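Local coordinates for protein carbonic anhydrase (PDB 1DDZ) that probably catalyses the reversible hydration of carbon dioxide to hydrogencarbonate and a proton, as a zinc-dependent enzyme of the beta-carbonic anhydrase family, at residues D232-S235 / K236-R239; V295-E298 / N299-K303; V366-A370 / V371-K375. One frame throughout, in Å; residues are numbered along the deposited sequence.

Contact 1: D232-S235 / K236-R239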
loop_
_atom_site.group_PDB
_atom_site.type_symbol
_atom_site.label_atom_id
_atom_site.label_comp_id
_atom_site.label_asym_id
_atom_site.label_seq_id
_atom_site.Cartn_x
_atom_site.Cartn_y
_atom_site.Cartn_z
ATOM N N ASP A 232 -10.300 18.260 -10.007
ATOM C CA ASP A 232 -10.928 17.603 -8.887
ATOM C C ASP A 232 -10.789 18.516 -7.681
ATOM O O ASP A 232 -11.133 18.139 -6.583
ATOM C CB ASP A 232 -10.291 16.242 -8.624
ATOM C CG ASP A 232 -11.092 15.413 -7.654
ATOM O OD1 ASP A 232 -12.310 15.580 -7.646
ATOM O OD2 ASP A 232 -10.522 14.605 -6.897
ATOM N N ASP A 233 -10.427 19.766 -7.929
ATOM C CA ASP A 233 -10.248 20.747 -6.873
ATOM C C ASP A 233 -11.506 21.201 -6.132
ATOM O O ASP A 233 -12.532 21.489 -6.746
ATOM C CB ASP A 233 -9.585 21.984 -7.449
ATOM C CG ASP A 233 -9.327 23.030 -6.398
ATOM O OD1 ASP A 233 -8.483 22.763 -5.530
ATOM O OD2 ASP A 233 -9.985 24.094 -6.405
ATOM N N ILE A 234 -11.423 21.268 -4.806
ATOM C CA ILE A 234 -12.529 21.760 -3.996
ATOM C C ILE A 234 -12.018 22.800 -3.018
ATOM O O ILE A 234 -12.797 23.337 -2.250
ATOM C CB ILE A 234 -13.265 20.665 -3.180
ATOM C CG1 ILE A 234 -12.309 19.994 -2.201
ATOM C CG2 ILE A 234 -13.973 19.685 -4.094
ATOM C CD1 ILE A 234 -13.015 19.166 -1.137
ATOM N N SER A 235 -10.723 23.102 -3.036
ATOM C CA SER A 235 -10.178 24.103 -2.116
ATOM C C SER A 235 -10.773 25.492 -2.365
ATOM O O SER A 235 -10.784 26.346 -1.482
ATOM C CB SER A 235 -8.660 24.174 -2.204
ATOM O OG SER A 235 -8.259 24.304 -3.537
ATOM N N LYS A 236 -11.262 25.703 -3.582
ATOM C CA LYS A 236 -11.898 26.960 -3.967
ATOM C C LYS A 236 -13.181 27.207 -3.170
ATOM O O LYS A 236 -13.661 28.336 -3.092
ATOM C CB LYS A 236 -12.232 26.945 -5.457
ATOM C CG LYS A 236 -13.095 25.765 -5.882
ATOM C CD LYS A 236 -13.423 25.824 -7.373
ATOM C CE LYS A 236 -14.264 24.654 -7.812
ATOM N NZ LYS A 236 -14.583 24.721 -9.261
ATOM N N PHE A 237 -13.765 26.140 -2.630
ATOM C CA PHE A 237 -14.972 26.254 -1.824
ATOM C C PHE A 237 -14.624 26.490 -0.367
ATOM O O PHE A 237 -15.509 26.815 0.417
ATOM C CB PHE A 237 -15.799 24.968 -1.881
ATOM C CG PHE A 237 -16.183 24.543 -3.266
ATOM C CD1 PHE A 237 -15.782 23.310 -3.762
ATOM C CD2 PHE A 237 -16.959 25.357 -4.068
ATOM C CE1 PHE A 237 -16.154 22.888 -5.033
ATOM C CE2 PHE A 237 -17.341 24.943 -5.352
ATOM C CZ PHE A 237 -16.929 23.699 -5.832
ATOM N N TYR A 238 -13.352 26.333 0.005
ATOM C CA TYR A 238 -12.955 26.480 1.406
ATOM C C TYR A 238 -11.844 27.434 1.714
ATOM O O TYR A 238 -11.557 27.673 2.876
ATOM C CB TYR A 238 -12.551 25.131 1.976
ATOM C CG TYR A 238 -13.664 24.141 1.901
ATOM C CD1 TYR A 238 -13.747 23.228 0.836
ATOM C CD2 TYR A 238 -14.683 24.150 2.854
ATOM C CE1 TYR A 238 -14.841 22.348 0.722
ATOM C CE2 TYR A 238 -15.761 23.285 2.752
ATOM C CZ TYR A 238 -15.843 22.392 1.692
ATOM O OH TYR A 238 -16.968 21.602 1.696
ATOM N N ARG A 239 -11.170 27.935 0.698
ATOM C CA ARG A 239 -10.072 28.831 0.963
ATOM C C ARG A 239 -10.299 30.151 0.258
ATOM O O ARG A 239 -10.712 30.187 -0.907
ATOM C CB ARG A 239 -8.751 28.189 0.498
ATOM C CG ARG A 239 -7.637 28.132 1.562
ATOM C CD ARG A 239 -7.974 27.181 2.698
ATOM N NE ARG A 239 -6.994 27.221 3.777
ATOM C CZ ARG A 239 -6.351 26.150 4.237
ATOM N NH1 ARG A 239 -6.577 24.959 3.708
ATOM N NH2 ARG A 239 -5.485 26.258 5.239
#
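Phe237 N donates to Ile234 O (3.0 Å) and Tyr238 N to Ser235 O (3.0 Å), two overlapping four-residue turns that coil the chain once. Ser235 O also accepts from Arg239 N, so one carbonyl oxygen is gripped by two backbone donors: Arg239 N stands almost in line with the C=O bond (169°), Tyr238 N above its plane.

At the start of the coil the carboxylate of Asp233 folds back over the turn. Its CG is anti to the backbone N (chi1 -178°), which brings OD2 to a weak bond with Lys236 N (3.5 Å) and OD1 to another with Ser235 N, a loose Asx turn. The firmer hold is Ser235 OG on the syn lone pair of Asp233 OD1 (2.5 Å). Ile234 meets both rings: its CB lies 3.7 Å from Phe237 CD1, its CG2 sits at the Phe237 edge in the ring plane, and its CD1 reaches Tyr238 CE1 (4.1 Å). Lys236 CG covers the centre of one face of Phe237.

The polar ends turn to the second subunit, where Glu175 takes Tyr238 OH, Asp142 pairs with Arg239 NH1 and Ser143 bonds Asp233 OD1. This coil belongs to the long loop between strand 222-227 and helix 266-279, with Phe237 and Tyr238 bonded through their backbones to Val259 and Val257 farther along that loop.

Contact 2: V295-E298 / N299-K303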
loop_
_atom_site.group_PDB
_atom_site.type_symbol
_atom_site.label_atom_id
_atom_site.label_comp_id
_atom_site.label_asym_id
_atom_site.label_seq_id
_atom_site.Cartn_x
_atom_site.Cartn_y
_atom_site.Cartn_z
ATOM N N VAL A 295 -13.659 1.266 -32.713
ATOM C CA VAL A 295 -13.630 0.897 -34.122
ATOM C C VAL A 295 -12.500 -0.100 -34.398
ATOM O O VAL A 295 -12.712 -1.111 -35.073
ATOM C CB VAL A 295 -13.631 2.156 -35.060
ATOM C CG1 VAL A 295 -12.487 3.059 -34.759
ATOM C CG2 VAL A 295 -13.598 1.750 -36.516
ATOM N N ASN A 296 -11.348 0.113 -33.767
ATOM C CA ASN A 296 -10.206 -0.793 -33.904
ATOM C C ASN A 296 -10.555 -2.133 -33.271
ATOM O O ASN A 296 -10.312 -3.195 -33.852
ATOM C CB ASN A 296 -8.992 -0.204 -33.215
ATOM C CG ASN A 296 -8.517 1.049 -33.884
ATOM O OD1 ASN A 296 -8.950 1.354 -34.989
ATOM N ND2 ASN A 296 -7.670 1.817 -33.205
ATOM N N ASN A 297 -11.158 -2.094 -32.086
ATOM C CA ASN A 297 -11.569 -3.333 -31.431
ATOM C C ASN A 297 -12.515 -4.114 -32.336
ATOM O O ASN A 297 -12.410 -5.337 -32.451
ATOM C CB ASN A 297 -12.243 -3.039 -30.088
ATOM C CG ASN A 297 -12.920 -4.266 -29.496
ATOM O OD1 ASN A 297 -12.261 -5.232 -29.104
ATOM N ND2 ASN A 297 -14.242 -4.237 -29.432
ATOM N N GLU A 298 -13.403 -3.399 -33.022
ATOM C CA GLU A 298 -14.352 -4.025 -33.937
ATOM C C GLU A 298 -13.661 -4.687 -35.122
ATOM O O GLU A 298 -14.011 -5.799 -35.492
ATOM C CB GLU A 298 -15.377 -3.003 -34.429
ATOM C CG GLU A 298 -16.559 -3.618 -35.210
ATOM C CD GLU A 298 -17.380 -4.620 -34.395
ATOM O OE1 GLU A 298 -17.947 -5.556 -34.998
ATOM O OE2 GLU A 298 -17.471 -4.476 -33.152
ATOM N N ASN A 299 -12.677 -4.015 -35.718
ATOM C CA ASN A 299 -11.952 -4.594 -36.860
ATOM C C ASN A 299 -11.303 -5.884 -36.395
ATOM O O ASN A 299 -11.441 -6.936 -37.029
ATOM C CB ASN A 299 -10.873 -3.645 -37.399
ATOM C CG ASN A 299 -11.448 -2.386 -38.027
ATOM O OD1 ASN A 299 -10.731 -1.404 -38.232
ATOM N ND2 ASN A 299 -12.749 -2.401 -38.337
ATOM N N TRP A 300 -10.652 -5.802 -35.238
ATOM C CA TRP A 300 -9.999 -6.950 -34.629
ATOM C C TRP A 300 -10.973 -8.125 -34.503
ATOM O O TRP A 300 -10.670 -9.235 -34.950
ATOM C CB TRP A 300 -9.449 -6.573 -33.254
ATOM C CG TRP A 300 -8.957 -7.746 -32.491
ATOM C CD1 TRP A 300 -7.857 -8.511 -32.779
ATOM C CD2 TRP A 300 -9.592 -8.367 -31.358
ATOM N NE1 TRP A 300 -7.782 -9.579 -31.905
ATOM C CE2 TRP A 300 -8.835 -9.511 -31.024
ATOM C CE3 TRP A 300 -10.734 -8.066 -30.599
ATOM C CZ2 TRP A 300 -9.177 -10.353 -29.966
ATOM C CZ3 TRP A 300 -11.072 -8.899 -29.553
ATOM C CH2 TRP A 300 -10.298 -10.028 -29.244
ATOM N N ARG A 301 -12.136 -7.881 -33.906
ATOM C CA ARG A 301 -13.140 -8.923 -33.732
ATOM C C ARG A 301 -13.523 -9.595 -35.039
ATOM O O ARG A 301 -13.557 -10.810 -35.106
ATOM C CB ARG A 301 -14.406 -8.359 -33.113
ATOM C CG ARG A 301 -14.261 -7.833 -31.723
ATOM C CD ARG A 301 -15.602 -7.352 -31.278
ATOM N NE ARG A 301 -16.577 -8.412 -31.482
ATOM C CZ ARG A 301 -17.721 -8.266 -32.135
ATOM N NH1 ARG A 301 -18.045 -7.093 -32.652
ATOM N NH2 ARG A 301 -18.542 -9.298 -32.261
ATOM N N GLN A 302 -13.847 -8.806 -36.059
ATOM C CA GLN A 302 -14.234 -9.350 -37.362
ATOM C C GLN A 302 -13.135 -10.229 -37.938
ATOM O O GLN A 302 -13.391 -11.325 -38.423
ATOM C CB GLN A 302 -14.570 -8.221 -38.338
ATOM C CG GLN A 302 -15.824 -7.448 -37.966
ATOM C CD GLN A 302 -16.974 -8.374 -37.629
ATOM O OE1 GLN A 302 -17.098 -9.456 -38.190
ATOM N NE2 GLN A 302 -17.798 -7.971 -36.679
ATOM N N LYS A 303 -11.894 -9.764 -37.826
ATOM C CA LYS A 303 -10.730 -10.498 -38.308
ATOM C C LYS A 303 -10.645 -11.859 -37.623
ATOM O O LYS A 303 -10.337 -12.866 -38.254
ATOM C CB LYS A 303 -9.477 -9.701 -37.990
ATOM C CG LYS A 303 -8.595 -9.413 -39.172
ATOM C CD LYS A 303 -8.020 -7.996 -39.099
ATOM C CE LYS A 303 -7.233 -7.723 -37.819
ATOM N NZ LYS A 303 -6.681 -6.335 -37.805
#
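Asn299 N bonds Val295 O at 3.0 Å, the first of four successive i-to-i+4 backbone bonds that cross between 295-298 and 299-303 on helix 292-307. The side chain of Asn299 lies beside that same carbonyl, its CG 3.5 Å from Val295 O.

Trp300 N continues the ladder to Asn296 O, a nearly straight bond. Its indole comes edge-on to the backbone of Asn297, with Asn297 O in the ring plane and 3.7 Å from Trp300 CE3. Beyond the helix the indole meets Phe312 almost perpendicularly and rests on Gln83 and Leu84 of helix 81-84.

Arg301 N follows to Asn297 O. Its side chain bends at chi3 (52°), bringing NH1 back to the carboxylate of Glu298: Arg301 NH1 is 2.7 Å from Glu298 OE2, a salt bridge whose hydrogen bond is weak because the N-H points off line (134°). OE2 lies at the guanidinium edge, but the two planes are turned 66° apart, so no flat two-pronged pairing forms. Arg301 NE is taken by Asp218 O.

Gln302 N bonds Glu298 O, and its side chain curls back at chi2 to give NE2 to Glu298 OE1 at 2.9 Å, within the amide plane. Arg301 NH1 lies close to both carboxylate oxygens, so OE1 has it as well as Gln302 NE2 nearby.

Lys303 leaves the group to form a salt bridge with Asp86. Side-chain links at i/i+3 and i/i+4 are a familiar feature of helices; here the helix packs through Trp300 on helix 81-84, within the 69-221 carbonic anhydrase range.

Contact 3: V366-A370 / V371-K375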
loop_
_atom_site.group_PDB
_atom_site.type_symbol
_atom_site.label_atom_id
_atom_site.label_comp_id
_atom_site.label_asym_id
_atom_site.label_seq_id
_atom_site.Cartn_x
_atom_site.Cartn_y
_atom_site.Cartn_z
ATOM N N VAL A 366 -2.825 -10.970 -5.602
ATOM C CA VAL A 366 -2.808 -11.803 -6.814
ATOM C C VAL A 366 -2.203 -13.168 -6.476
ATOM O O VAL A 366 -2.746 -14.201 -6.873
ATOM C CB VAL A 366 -1.976 -11.167 -7.967
ATOM C CG1 VAL A 366 -1.931 -12.089 -9.146
ATOM C CG2 VAL A 366 -2.574 -9.839 -8.414
ATOM N N LEU A 367 -1.096 -13.160 -5.722
ATOM C CA LEU A 367 -0.390 -14.381 -5.304
ATOM C C LEU A 367 -1.324 -15.302 -4.532
ATOM O O LEU A 367 -1.515 -16.456 -4.905
ATOM C CB LEU A 367 0.792 -14.028 -4.389
ATOM C CG LEU A 367 2.181 -14.666 -4.531
ATOM C CD1 LEU A 367 2.828 -14.706 -3.181
ATOM C CD2 LEU A 367 2.141 -16.052 -5.131
ATOM N N GLN A 368 -1.923 -14.782 -3.469
ATOM C CA GLN A 368 -2.835 -15.576 -2.652
ATOM C C GLN A 368 -3.981 -16.147 -3.471
ATOM O O GLN A 368 -4.271 -17.346 -3.399
ATOM C CB GLN A 368 -3.406 -14.759 -1.493
ATOM C CG GLN A 368 -4.281 -15.625 -0.610
ATOM C CD GLN A 368 -5.208 -14.836 0.270
ATOM O OE1 GLN A 368 -5.430 -13.647 0.048
ATOM N NE2 GLN A 368 -5.768 -15.497 1.273
ATOM N N TYR A 369 -4.619 -15.289 -4.261
ATOM C CA TYR A 369 -5.722 -15.722 -5.097
ATOM C C TYR A 369 -5.308 -16.891 -6.015
ATOM O O TYR A 369 -6.023 -17.886 -6.128
ATOM C CB TYR A 369 -6.248 -14.555 -5.928
ATOM C CG TYR A 369 -7.509 -14.923 -6.692
ATOM C CD1 TYR A 369 -8.753 -14.832 -6.079
ATOM C CD2 TYR A 369 -7.456 -15.379 -8.006
ATOM C CE1 TYR A 369 -9.909 -15.190 -6.741
ATOM C CE2 TYR A 369 -8.617 -15.742 -8.686
ATOM C CZ TYR A 369 -9.846 -15.639 -8.045
ATOM O OH TYR A 369 -11.011 -15.992 -8.697
ATOM N N ALA A 370 -4.134 -16.783 -6.637
ATOM C CA ALA A 370 -3.639 -17.815 -7.552
ATOM C C ALA A 370 -3.184 -19.093 -6.872
ATOM O O ALA A 370 -3.543 -20.186 -7.283
ATOM C CB ALA A 370 -2.499 -17.253 -8.391
ATOM N N VAL A 371 -2.360 -18.948 -5.848
ATOM C CA VAL A 371 -1.818 -20.083 -5.120
ATOM C C VAL A 371 -2.834 -20.765 -4.212
ATOM O O VAL A 371 -3.024 -21.969 -4.298
ATOM C CB VAL A 371 -0.583 -19.655 -4.262
ATOM C CG1 VAL A 371 -0.051 -20.821 -3.437
ATOM C CG2 VAL A 371 0.523 -19.103 -5.158
ATOM N N GLN A 372 -3.492 -19.998 -3.357
ATOM C CA GLN A 372 -4.451 -20.576 -2.425
ATOM C C GLN A 372 -5.804 -20.966 -2.985
ATOM O O GLN A 372 -6.307 -22.039 -2.683
ATOM C CB GLN A 372 -4.659 -19.649 -1.249
ATOM C CG GLN A 372 -5.502 -20.272 -0.171
ATOM C CD GLN A 372 -5.649 -19.381 1.031
ATOM O OE1 GLN A 372 -5.038 -18.324 1.109
ATOM N NE2 GLN A 372 -6.497 -19.787 1.966
ATOM N N TYR A 373 -6.396 -20.097 -3.801
ATOM C CA TYR A 373 -7.717 -20.359 -4.360
ATOM C C TYR A 373 -7.755 -21.042 -5.721
ATOM O O TYR A 373 -8.470 -22.021 -5.894
ATOM C CB TYR A 373 -8.546 -19.072 -4.317
ATOM C CG TYR A 373 -8.666 -18.571 -2.889
ATOM C CD1 TYR A 373 -8.375 -17.255 -2.546
ATOM C CD2 TYR A 373 -9.008 -19.450 -1.862
ATOM C CE1 TYR A 373 -8.425 -16.833 -1.198
ATOM C CE2 TYR A 373 -9.062 -19.040 -0.522
ATOM C CZ TYR A 373 -8.777 -17.738 -0.185
ATOM O OH TYR A 373 -8.950 -17.333 1.148
ATOM N N LEU A 374 -6.990 -20.550 -6.691
ATOM C CA LEU A 374 -6.971 -21.199 -8.005
ATOM C C LEU A 374 -6.053 -22.415 -7.969
ATOM O O LEU A 374 -6.112 -23.262 -8.838
ATOM C CB LEU A 374 -6.483 -20.248 -9.095
ATOM C CG LEU A 374 -7.219 -18.947 -9.371
ATOM C CD1 LEU A 374 -6.572 -18.332 -10.613
ATOM C CD2 LEU A 374 -8.719 -19.177 -9.597
ATOM N N LYS A 375 -5.172 -22.471 -6.981
ATOM C CA LYS A 375 -4.247 -23.581 -6.848
ATOM C C LYS A 375 -3.339 -23.781 -8.077
ATOM O O LYS A 375 -3.237 -24.879 -8.606
ATOM C CB LYS A 375 -5.007 -24.885 -6.577
ATOM C CG LYS A 375 -5.949 -24.873 -5.393
ATOM C CD LYS A 375 -5.245 -24.768 -4.069
ATOM C CE LYS A 375 -6.171 -25.250 -2.953
ATOM N NZ LYS A 375 -7.532 -24.610 -3.026
#
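Gln368 and Gln372 run side by side one helical turn apart, and the amide NE2 of Gln368 donates to Gln372 OE1 at 2.9 Å (162°). The bond leaves in the plane of the Gln368 amide but arrives above the carbonyl plane of Gln372. Both chains are extended, Gln368 CG anti to its backbone N (chi1 -177°), which brings the two amides within bonding distance, their planes turned 44° apart. Gln372 CG lies over one face of the Tyr373 ring, offset toward its rim. Leu367 CD2 presses tightly on Val371 CG2 (3.5 Å) on the side of helix 449-456; at another point round the helix Leu374 CD2 reaches Tyr369 CE2 at 3.6 Å.

The backbone here widens: Leu374 N bonds Tyr369 O (2.9 Å), five residues back, in a pi-type turn, and Lys375 leaves the helix with positive phi while its NZ returns to Gln372 O (2.9 Å). Helix 361-373 is the connection of a beta-alpha-beta crossover between strands 346-351 and 378-384, flanking the parallel part of the sheet.

Farther out, Gln368 OE1 accepts from Ile148 N, while Gln368 NE2 and Tyr373 OH share Leu145 O. With an alanine at Gln368, Gln372 OE1 would probably lose its donor and Ile148 N its acceptor. Tyr369 lies against Phe347 of strand 346-351, its side chain about 7 Å from a zinc ion and about 4 Å from that of the zinc ligand Asp76, while Leu247 of the second subunit packs on both tyrosines.

The three contacts follow one another along the chain and touch nowhere. Contact 1 lies in the loop after strand 222-227, an edge strand of the first sheet. Contact 2 comes next, on helix 292-307, its centre about 43 Å from that of contact 1. Contact 3, on helix 361-373 beside the second sheet, is about 43 Å from contact 1 and about 33 Å from contact 2, centre to centre. Contacts 1 and 3 both meet the second subunit; contact 2 does not. Contacts 2 and 3 instead join the two halves of one chain, 292-307 lying on helix 81-84 and 361-373 on helix 147-161. Contact 3 lies close to the zinc site of Asp76; Asn297 of contact 2 is about 12 Å from its ligand His130, between side chains.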